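Local coordinates for uncharacterized protein (Acinetobacter baumannii, PDB 5D66) that is of unknown function but folds as an ankyrin repeat domain, a scaffold that in relatives commonly serves to bind other proteins, at residues N63-L74 / L89-R100. Sequence-based numbering, arbitrary orientation.
Sequences NAKDNIQDSPYL and LMHGADLKSTNR
The side-chain amide of Asn-63 joins two backbone groups on either side of Ala-93. Asn-63 OD1 accepts from Asp-94 N at 2.9 Å, the N-H pointing almost straight at it, while Asn-63 ND2 donates to Gly-92 O at 2.8 Å; together the two bonds fix which way round the amide sits. A water also donates to Asn-63 OD1, reaches Ser-71 OG and donates to Ser-97 OG, linking the two segments beside the ring of Tyr-73. The Tyr-73 ring, carried across by a chi1 of 154° that sets CG roughly opposite the backbone N, receives the Ala-93 methyl over one face, a CH-pi contact with Ala-93 CB 3.9 Å from its centroid. Ser-97 OG lies near the ring plane at its edge, 3.5 Å from Tyr-73 CE2, held there by its own bond to Asp-94 O. Leu-74 CD1 rests 3.5 Å from Thr-98 O. Thr-98 O also accepts from Lys-65 NZ at 2.7 Å, nearly in line with C=O, and Gln-69 OE1 takes a second bond from this ammonium. Farther along, Arg-100 runs beside Ile-68, whose CD1 lies over one guanidinium face; Asp-70 OD1 approaches the edge in a long salt bridge, 3.8 Å from Arg-100 NH1, supplemented by two bridging waters. The contact joins the loop leading into helix 72-79, N-capped by Ser-71, to the chain leaving helix 82-90, as in stacked ankyrin repeats. Tyr-73 also packs on Leu-85 and Thr-88 of helix 82-90 and on Leu-121 of helix 115-124, while Pro-72 meets helix 39-45.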
ATOM      1  N   ASN A  63      -6.392   9.611   3.740  1.00  4.68           N
ATOM      2  CA  ASN A  63      -6.626   9.567   2.301  1.00  4.96           C
ATOM      3  C   ASN A  63      -6.306  10.854   1.585  1.00  4.87           C
ATOM      4  O   ASN A  63      -6.480  10.926   0.380  1.00  5.50           O
ATOM      5  CB  ASN A  63      -8.088   9.212   2.031  1.00  5.50           C
ATOM      6  CG  ASN A  63      -8.441   7.877   2.682  1.00  5.29           C
ATOM      7  OD1 ASN A  63      -7.792   6.863   2.398  1.00  6.03           O
ATOM      8  ND2 ASN A  63      -9.495   7.852   3.493  1.00  6.83           N
ATOM      9  N   ALA A  64      -5.862  11.891   2.285  1.00  5.48           N
ATOM     10  CA  ALA A  64      -5.472  13.109   1.590  1.00  5.78           C
ATOM     11  C   ALA A  64      -4.308  12.769   0.660  1.00  5.36           C
ATOM     12  O   ALA A  64      -3.431  12.014   1.051  1.00  6.03           O
ATOM     13  CB  ALA A  64      -5.062  14.191   2.592  1.00  6.84           C
ATOM     14  N   LYS A  65      -4.307  13.343  -0.524  1.00  5.01           N
ATOM     15  CA  LYS A  65      -3.293  13.083  -1.529  1.00  5.35           C
ATOM     16  C   LYS A  65      -2.285  14.223  -1.706  1.00  4.69           C
ATOM     17  O   LYS A  65      -2.617  15.364  -1.521  1.00  6.87           O
ATOM     18  CB  LYS A  65      -3.900  12.681  -2.882  1.00  6.16           C
ATOM     19  CG  LYS A  65      -4.380  11.209  -2.919  1.00  7.23           C
ATOM     20  CD  LYS A  65      -4.938  10.815  -4.244  1.00  7.32           C
ATOM     21  CE  LYS A  65      -5.122   9.276  -4.366  1.00  6.59           C
ATOM     22  NZ  LYS A  65      -5.795   9.002  -5.667  1.00  7.09           N
ATOM     23  N   ASP A  66      -1.110  13.834  -2.116  1.00  4.40           N
ATOM     24  CA  ASP A  66      -0.045  14.735  -2.541  1.00  5.15           C
ATOM     25  C   ASP A  66       0.006  14.837  -4.048  1.00  5.30           C
ATOM     26  O   ASP A  66      -0.782  14.202  -4.774  1.00  5.55           O
ATOM     27  CB  ASP A  66       1.269  14.333  -1.887  1.00  5.67           C
ATOM     28  CG  ASP A  66       1.980  13.151  -2.535  1.00  6.40           C
ATOM     29  OD1 ASP A  66       1.405  12.532  -3.447  1.00  5.90           O
ATOM     30  OD2 ASP A  66       3.145  12.915  -2.115  1.00  9.10           O
ATOM     31  N   ASN A  67       0.989  15.537  -4.548  1.00  5.45           N
ATOM     32  CA  ASN A  67       1.056  15.875  -5.991  1.00  6.11           C
ATOM     33  C   ASN A  67       1.581  14.714  -6.837  1.00  5.65           C
ATOM     34  O   ASN A  67       1.655  14.914  -8.057  1.00  6.78           O
ATOM     35  CB  ASN A  67       1.861  17.157  -6.185  1.00  7.57           C
ATOM     36  CG  ASN A  67       3.297  17.047  -5.787  1.00  7.60           C
ATOM     37  OD1 ASN A  67       3.855  15.959  -5.767  1.00  8.72           O
ATOM     38  ND2 ASN A  67       3.957  18.181  -5.607  1.00 11.30           N
ATOM     39  N   ILE A  68       1.805  13.538  -6.288  1.00  5.42           N
ATOM     40  CA  ILE A  68       1.977  12.279  -7.056  1.00  5.66           C
ATOM     41  C   ILE A  68       0.915  11.251  -6.702  1.00  5.72           C
ATOM     42  O   ILE A  68       1.100  10.088  -7.036  1.00  6.50           O
ATOM     43  CB  ILE A  68       3.402  11.718  -6.979  1.00  6.82           C
ATOM     44  CG1 ILE A  68       3.791  11.255  -5.575  1.00  7.00           C
ATOM     45  CG2 ILE A  68       4.385  12.757  -7.553  1.00  7.94           C
ATOM     46  CD1 ILE A  68       5.085  10.514  -5.491  1.00  7.16           C
ATOM     47  N   GLN A  69      -0.203  11.673  -6.141  1.00  5.40           N
ATOM     48  CA  GLN A  69      -1.342  10.799  -5.783  1.00  5.53           C
ATOM     49  C   GLN A  69      -1.029   9.774  -4.697  1.00  5.76           C
ATOM     50  O   GLN A  69      -1.765   8.811  -4.557  1.00  7.44           O
ATOM     51  CB  GLN A  69      -1.969  10.124  -7.023  1.00  6.99           C
ATOM     52  CG  GLN A  69      -2.515  11.127  -8.054  1.00  7.20           C
ATOM     53  CD  GLN A  69      -3.720  10.461  -8.796  1.00  7.91           C
ATOM     54  OE1 GLN A  69      -4.693   9.985  -8.191  1.00 11.05           O
ATOM     55  NE2 GLN A  69      -3.708  10.548 -10.104  1.00 10.46           N
ATOM     56  N   ASP A  70      -0.038  10.040  -3.864  1.00  5.31           N
ATOM     57  CA  ASP A  70       0.167   9.261  -2.660  1.00  5.33           C
ATOM     58  C   ASP A  70      -0.697   9.814  -1.558  1.00  5.47           C
ATOM     59  O   ASP A  70      -0.831  11.016  -1.368  1.00  6.42           O
ATOM     60  CB  ASP A  70       1.621   9.279  -2.212  1.00  6.06           C
ATOM     61  CG  ASP A  70       2.484   8.367  -3.017  1.00  7.20           C
ATOM     62  OD1 ASP A  70       2.001   7.371  -3.619  1.00  7.64           O
ATOM     63  OD2 ASP A  70       3.724   8.563  -2.898  1.00  8.05           O
ATOM     64  N   SER A  71      -1.236   8.920  -0.744  1.00  4.94           N
ATOM     65  CA  SER A  71      -1.842   9.218   0.553  1.00  4.57           C
ATOM     66  C   SER A  71      -1.069   8.509   1.625  1.00  4.33           C
ATOM     67  O   SER A  71      -0.337   7.526   1.350  1.00  4.91           O
ATOM     68  CB  SER A  71      -3.306   8.808   0.634  1.00  4.95           C
ATOM     69  OG  SER A  71      -3.387   7.389   0.562  1.00  5.02           O
ATOM     70  N   PRO A  72      -1.284   8.863   2.892  1.00  4.54           N
ATOM     71  CA  PRO A  72      -0.620   8.119   3.974  1.00  5.01           C
ATOM     72  C   PRO A  72      -0.891   6.599   3.911  1.00  4.58           C
ATOM     73  O   PRO A  72       0.021   5.807   4.018  1.00  4.64           O
ATOM     74  CB  PRO A  72      -1.106   8.810   5.254  1.00  4.50           C
ATOM     75  CG  PRO A  72      -1.308  10.243   4.767  1.00  5.04           C
ATOM     76  CD  PRO A  72      -1.834  10.132   3.376  1.00  4.60           C
ATOM     77  N   TYR A  73      -2.164   6.231   3.745  1.00  4.38           N
ATOM     78  CA  TYR A  73      -2.536   4.821   3.612  1.00  4.85           C
ATOM     79  C   TYR A  73      -1.821   4.179   2.404  1.00  4.40           C
ATOM     80  O   TYR A  73      -1.224   3.105   2.515  1.00  4.96           O
ATOM     81  CB  TYR A  73      -4.061   4.730   3.506  1.00  4.79           C
ATOM     82  CG  TYR A  73      -4.549   3.495   2.772  1.00  4.61           C
ATOM     83  CD1 TYR A  73      -4.434   2.241   3.333  1.00  5.26           C
ATOM     84  CD2 TYR A  73      -5.081   3.594   1.499  1.00  4.65           C
ATOM     85  CE1 TYR A  73      -4.888   1.115   2.628  1.00  5.23           C
ATOM     86  CE2 TYR A  73      -5.536   2.492   0.800  1.00  5.50           C
ATOM     87  CZ  TYR A  73      -5.383   1.249   1.348  1.00  5.18           C
ATOM     88  OH  TYR A  73      -5.799   0.121   0.663  1.00  6.38           O
ATOM     89  N   LEU A  74      -1.961   4.774   1.213  1.00  4.46           N
ATOM     90  CA  LEU A  74      -1.413   4.157   0.015  1.00  4.97           C
ATOM     91  C   LEU A  74       0.092   3.976   0.097  1.00  4.84           C
ATOM     92  O   LEU A  74       0.636   2.948  -0.318  1.00  5.65           O
ATOM     93  CB  LEU A  74      -1.794   4.924  -1.236  1.00  4.77           C
ATOM     94  CG  LEU A  74      -3.219   4.853  -1.646  1.00  5.31           C
ATOM     95  CD1 LEU A  74      -3.567   5.992  -2.626  1.00  5.62           C
ATOM     96  CD2 LEU A  74      -3.502   3.535  -2.340  1.00  5.79           C
ATOM     97  N   LEU A  89      -5.714   1.855   8.651  1.00  5.73           N
ATOM     98  CA  LEU A  89      -6.811   0.928   8.497  1.00  6.50           C
ATOM     99  C   LEU A  89      -7.888   1.033   9.581  1.00  6.74           C
ATOM    100  O   LEU A  89      -9.019   0.711   9.366  1.00  8.17           O
ATOM    101  CB  LEU A  89      -6.287  -0.513   8.357  1.00  6.23           C
ATOM    102  CG  LEU A  89      -5.459  -0.811   7.118  1.00  5.57           C
ATOM    103  CD1 LEU A  89      -4.812  -2.188   7.232  1.00  6.95           C
ATOM    104  CD2 LEU A  89      -6.317  -0.787   5.912  1.00  6.47           C
HETATM  105  N   MSE A  90      -7.479   1.531  10.744  1.00  6.97           N
HETATM  106  CA  MSE A  90      -8.366   1.763  11.892  0.60  6.98           C
HETATM  107  C   MSE A  90      -8.998   3.169  11.841  1.00  7.26           C
HETATM  108  O   MSE A  90      -9.886   3.447  12.662  1.00  8.33           O
HETATM  109  CB  MSE A  90      -7.575   1.594  13.194  0.60  8.49           C
HETATM  110  CG  MSE A  90      -7.276   0.162  13.527  0.60 13.68           C
HETATM  111 SE   MSE A  90      -8.850  -0.962  13.725  0.40 19.50          SE
HETATM  112  CE  MSE A  90      -9.930   0.078  14.812  0.60 18.58           C
ATOM    113  N   HIS A  91      -8.531   4.036  10.920  1.00  6.20           N
ATOM    114  CA  HIS A  91      -8.921   5.440  10.895  1.00  5.72           C
ATOM    115  C   HIS A  91      -9.248   5.896   9.509  1.00  6.38           C
ATOM    116  O   HIS A  91      -8.876   6.977   9.079  1.00  8.69           O
ATOM    117  CB  HIS A  91      -7.834   6.306  11.491  1.00  6.18           C
ATOM    118  CG  HIS A  91      -7.660   6.089  12.960  1.00  7.69           C
ATOM    119  ND1 HIS A  91      -8.493   6.629  13.925  1.00  9.52           N
ATOM    120  CD2 HIS A  91      -6.837   5.239  13.615  1.00  7.99           C
ATOM    121  CE1 HIS A  91      -8.112   6.175  15.107  1.00 11.43           C
ATOM    122  NE2 HIS A  91      -7.130   5.334  14.944  1.00 11.98           N
ATOM    123  N   GLY A  92     -10.001   5.085   8.791  1.00  6.05           N
ATOM    124  CA  GLY A  92     -10.698   5.554   7.615  1.00  6.54           C
ATOM    125  C   GLY A  92     -10.023   5.322   6.278  1.00  5.21           C
ATOM    126  O   GLY A  92     -10.502   5.870   5.262  1.00  6.15           O
ATOM    127  N   ALA A  93      -9.024   4.462   6.197  1.00  5.58           N
ATOM    128  CA  ALA A  93      -8.410   4.198   4.906  1.00  5.50           C
ATOM    129  C   ALA A  93      -9.475   3.828   3.865  1.00  5.51           C
ATOM    130  O   ALA A  93     -10.319   2.974   4.100  1.00  6.36           O
ATOM    131  CB  ALA A  93      -7.443   3.030   5.056  1.00  6.49           C
ATOM    132  N   ASP A  94      -9.395   4.482   2.703  1.00  5.71           N
ATOM    133  CA  ASP A  94     -10.306   4.182   1.604  1.00  5.98           C
ATOM    134  C   ASP A  94      -9.715   3.053   0.790  1.00  5.45           C
ATOM    135  O   ASP A  94      -8.751   3.267   0.059  1.00  5.38           O
ATOM    136  CB  ASP A  94     -10.479   5.430   0.749  1.00  7.01           C
ATOM    137  CG  ASP A  94     -11.362   5.206  -0.444  1.00  8.59           C
ATOM    138  OD1 ASP A  94     -11.825   4.059  -0.640  1.00  9.07           O
ATOM    139  OD2 ASP A  94     -11.611   6.190  -1.193  1.00 12.73           O
ATOM    140  N   LEU A  95     -10.193   1.827   0.990  1.00  5.54           N
ATOM    141  CA  LEU A  95      -9.580   0.695   0.379  1.00  5.50           C
ATOM    142  C   LEU A  95      -9.748   0.667  -1.122  1.00  5.74           C
ATOM    143  O   LEU A  95      -9.095  -0.098  -1.865  1.00  6.46           O
ATOM    144  CB  LEU A  95     -10.073  -0.625   0.999  1.00  5.99           C
ATOM    145  CG  LEU A  95      -9.971  -0.725   2.527  1.00  6.07           C
ATOM    146  CD1 LEU A  95     -10.402  -2.113   2.916  1.00  6.92           C
ATOM    147  CD2 LEU A  95      -8.606  -0.349   3.023  1.00  7.20           C
ATOM    148  N   LYS A  96     -10.667   1.484  -1.665  1.00  6.11           N
ATOM    149  CA  LYS A  96     -10.881   1.652  -3.083  1.00  7.54           C
ATOM    150  C   LYS A  96      -9.953   2.697  -3.683  1.00  7.12           C
ATOM    151  O   LYS A  96      -9.924   2.872  -4.918  1.00  8.76           O
ATOM    152  CB  LYS A  96     -12.340   2.013  -3.410  1.00  8.45           C
ATOM    153  CG  LYS A  96     -13.301   0.886  -3.054  1.00 10.95           C
ATOM    154  CD  LYS A  96     -14.772   1.325  -3.351  1.00 16.69           C
ATOM    155  CE  LYS A  96     -15.712   1.212  -2.171  1.00 22.13           C
ATOM    156  NZ  LYS A  96     -17.115   1.509  -2.578  1.00 32.94           N
ATOM    157  N   SER A  97      -9.239   3.465  -2.875  1.00  6.43           N
ATOM    158  CA  SER A  97      -8.391   4.501  -3.393  1.00  7.07           C
ATOM    159  C   SER A  97      -7.198   3.908  -4.100  1.00  6.01           C
ATOM    160  O   SER A  97      -6.738   2.789  -3.821  1.00  6.90           O
ATOM    161  CB  SER A  97      -7.935   5.468  -2.270  1.00  7.12           C
ATOM    162  OG  SER A  97      -7.081   4.868  -1.321  1.00  6.82           O
ATOM    163  N   THR A  98      -6.667   4.698  -5.010  1.00  6.55           N
ATOM    164  CA  THR A  98      -5.632   4.247  -5.887  1.00  6.75           C
ATOM    165  C   THR A  98      -4.479   5.276  -5.964  1.00  5.65           C
ATOM    166  O   THR A  98      -4.678   6.514  -5.867  1.00  6.86           O
ATOM    167  CB  THR A  98      -6.150   3.924  -7.306  1.00  8.88           C
ATOM    168  OG1 THR A  98      -6.813   5.071  -7.832  1.00 11.25           O
ATOM    169  CG2 THR A  98      -7.135   2.709  -7.340  1.00  9.15           C
ATOM    170  N   ASN A  99      -3.290   4.743  -6.193  1.00  6.37           N
ATOM    171  CA  ASN A  99      -2.089   5.517  -6.346  1.00  6.39           C
ATOM    172  C   ASN A  99      -1.959   5.989  -7.814  1.00  6.55           C
ATOM    173  O   ASN A  99      -2.884   5.796  -8.609  1.00  8.04           O
ATOM    174  CB  ASN A  99      -0.888   4.674  -5.911  1.00  6.44           C
ATOM    175  CG  ASN A  99      -0.762   3.396  -6.688  1.00  6.71           C
ATOM    176  OD1 ASN A  99      -1.056   3.369  -7.877  1.00  7.43           O
ATOM    177  ND2 ASN A  99      -0.380   2.315  -6.024  1.00  7.97           N
ATOM    178  N   ARG A 100      -0.838   6.577  -8.177  1.00  6.93           N
ATOM    179  CA  ARG A 100      -0.690   7.144  -9.504  1.00  7.98           C
ATOM    180  C   ARG A 100      -0.723   6.095 -10.586  1.00  8.74           C
ATOM    181  O   ARG A 100      -0.916   6.497 -11.799  1.00 10.83           O
ATOM    182  CB  ARG A 100       0.553   8.006  -9.614  1.00  9.79           C
ATOM    183  CG  ARG A 100       1.803   7.239  -9.535  1.00 10.51           C
ATOM    184  CD  ARG A 100       2.989   8.177  -9.165  1.00 11.60           C
ATOM    185  NE  ARG A 100       4.249   7.506  -9.044  1.00 14.43           N
ATOM    186  CZ  ARG A 100       4.772   6.999  -7.910  1.00 15.69           C
ATOM    187  NH1 ARG A 100       4.088   6.916  -6.747  1.00 14.13           N
ATOM    188  NH2 ARG A 100       6.005   6.516  -7.978  1.00 19.69           N
TER
HETATM  189  O   HOH W   1      -6.045   6.785   0.318  1.00  5.86           O
HETATM  190  O   HOH W   2      -8.186   7.212  -5.428  1.00 12.86           O
HETATM  191  O   HOH W   3       1.195   7.510  -6.234  1.00  8.05           O
HETATM  192  O   HOH W   4       5.382   6.894  -4.206  1.00 10.34           O
HETATM  193  O   HOH W   5      -6.438   0.732  -1.983  1.00  6.48           O
HETATM  194  O   HOH W   6       0.393   2.872  -3.256  1.00  8.10           O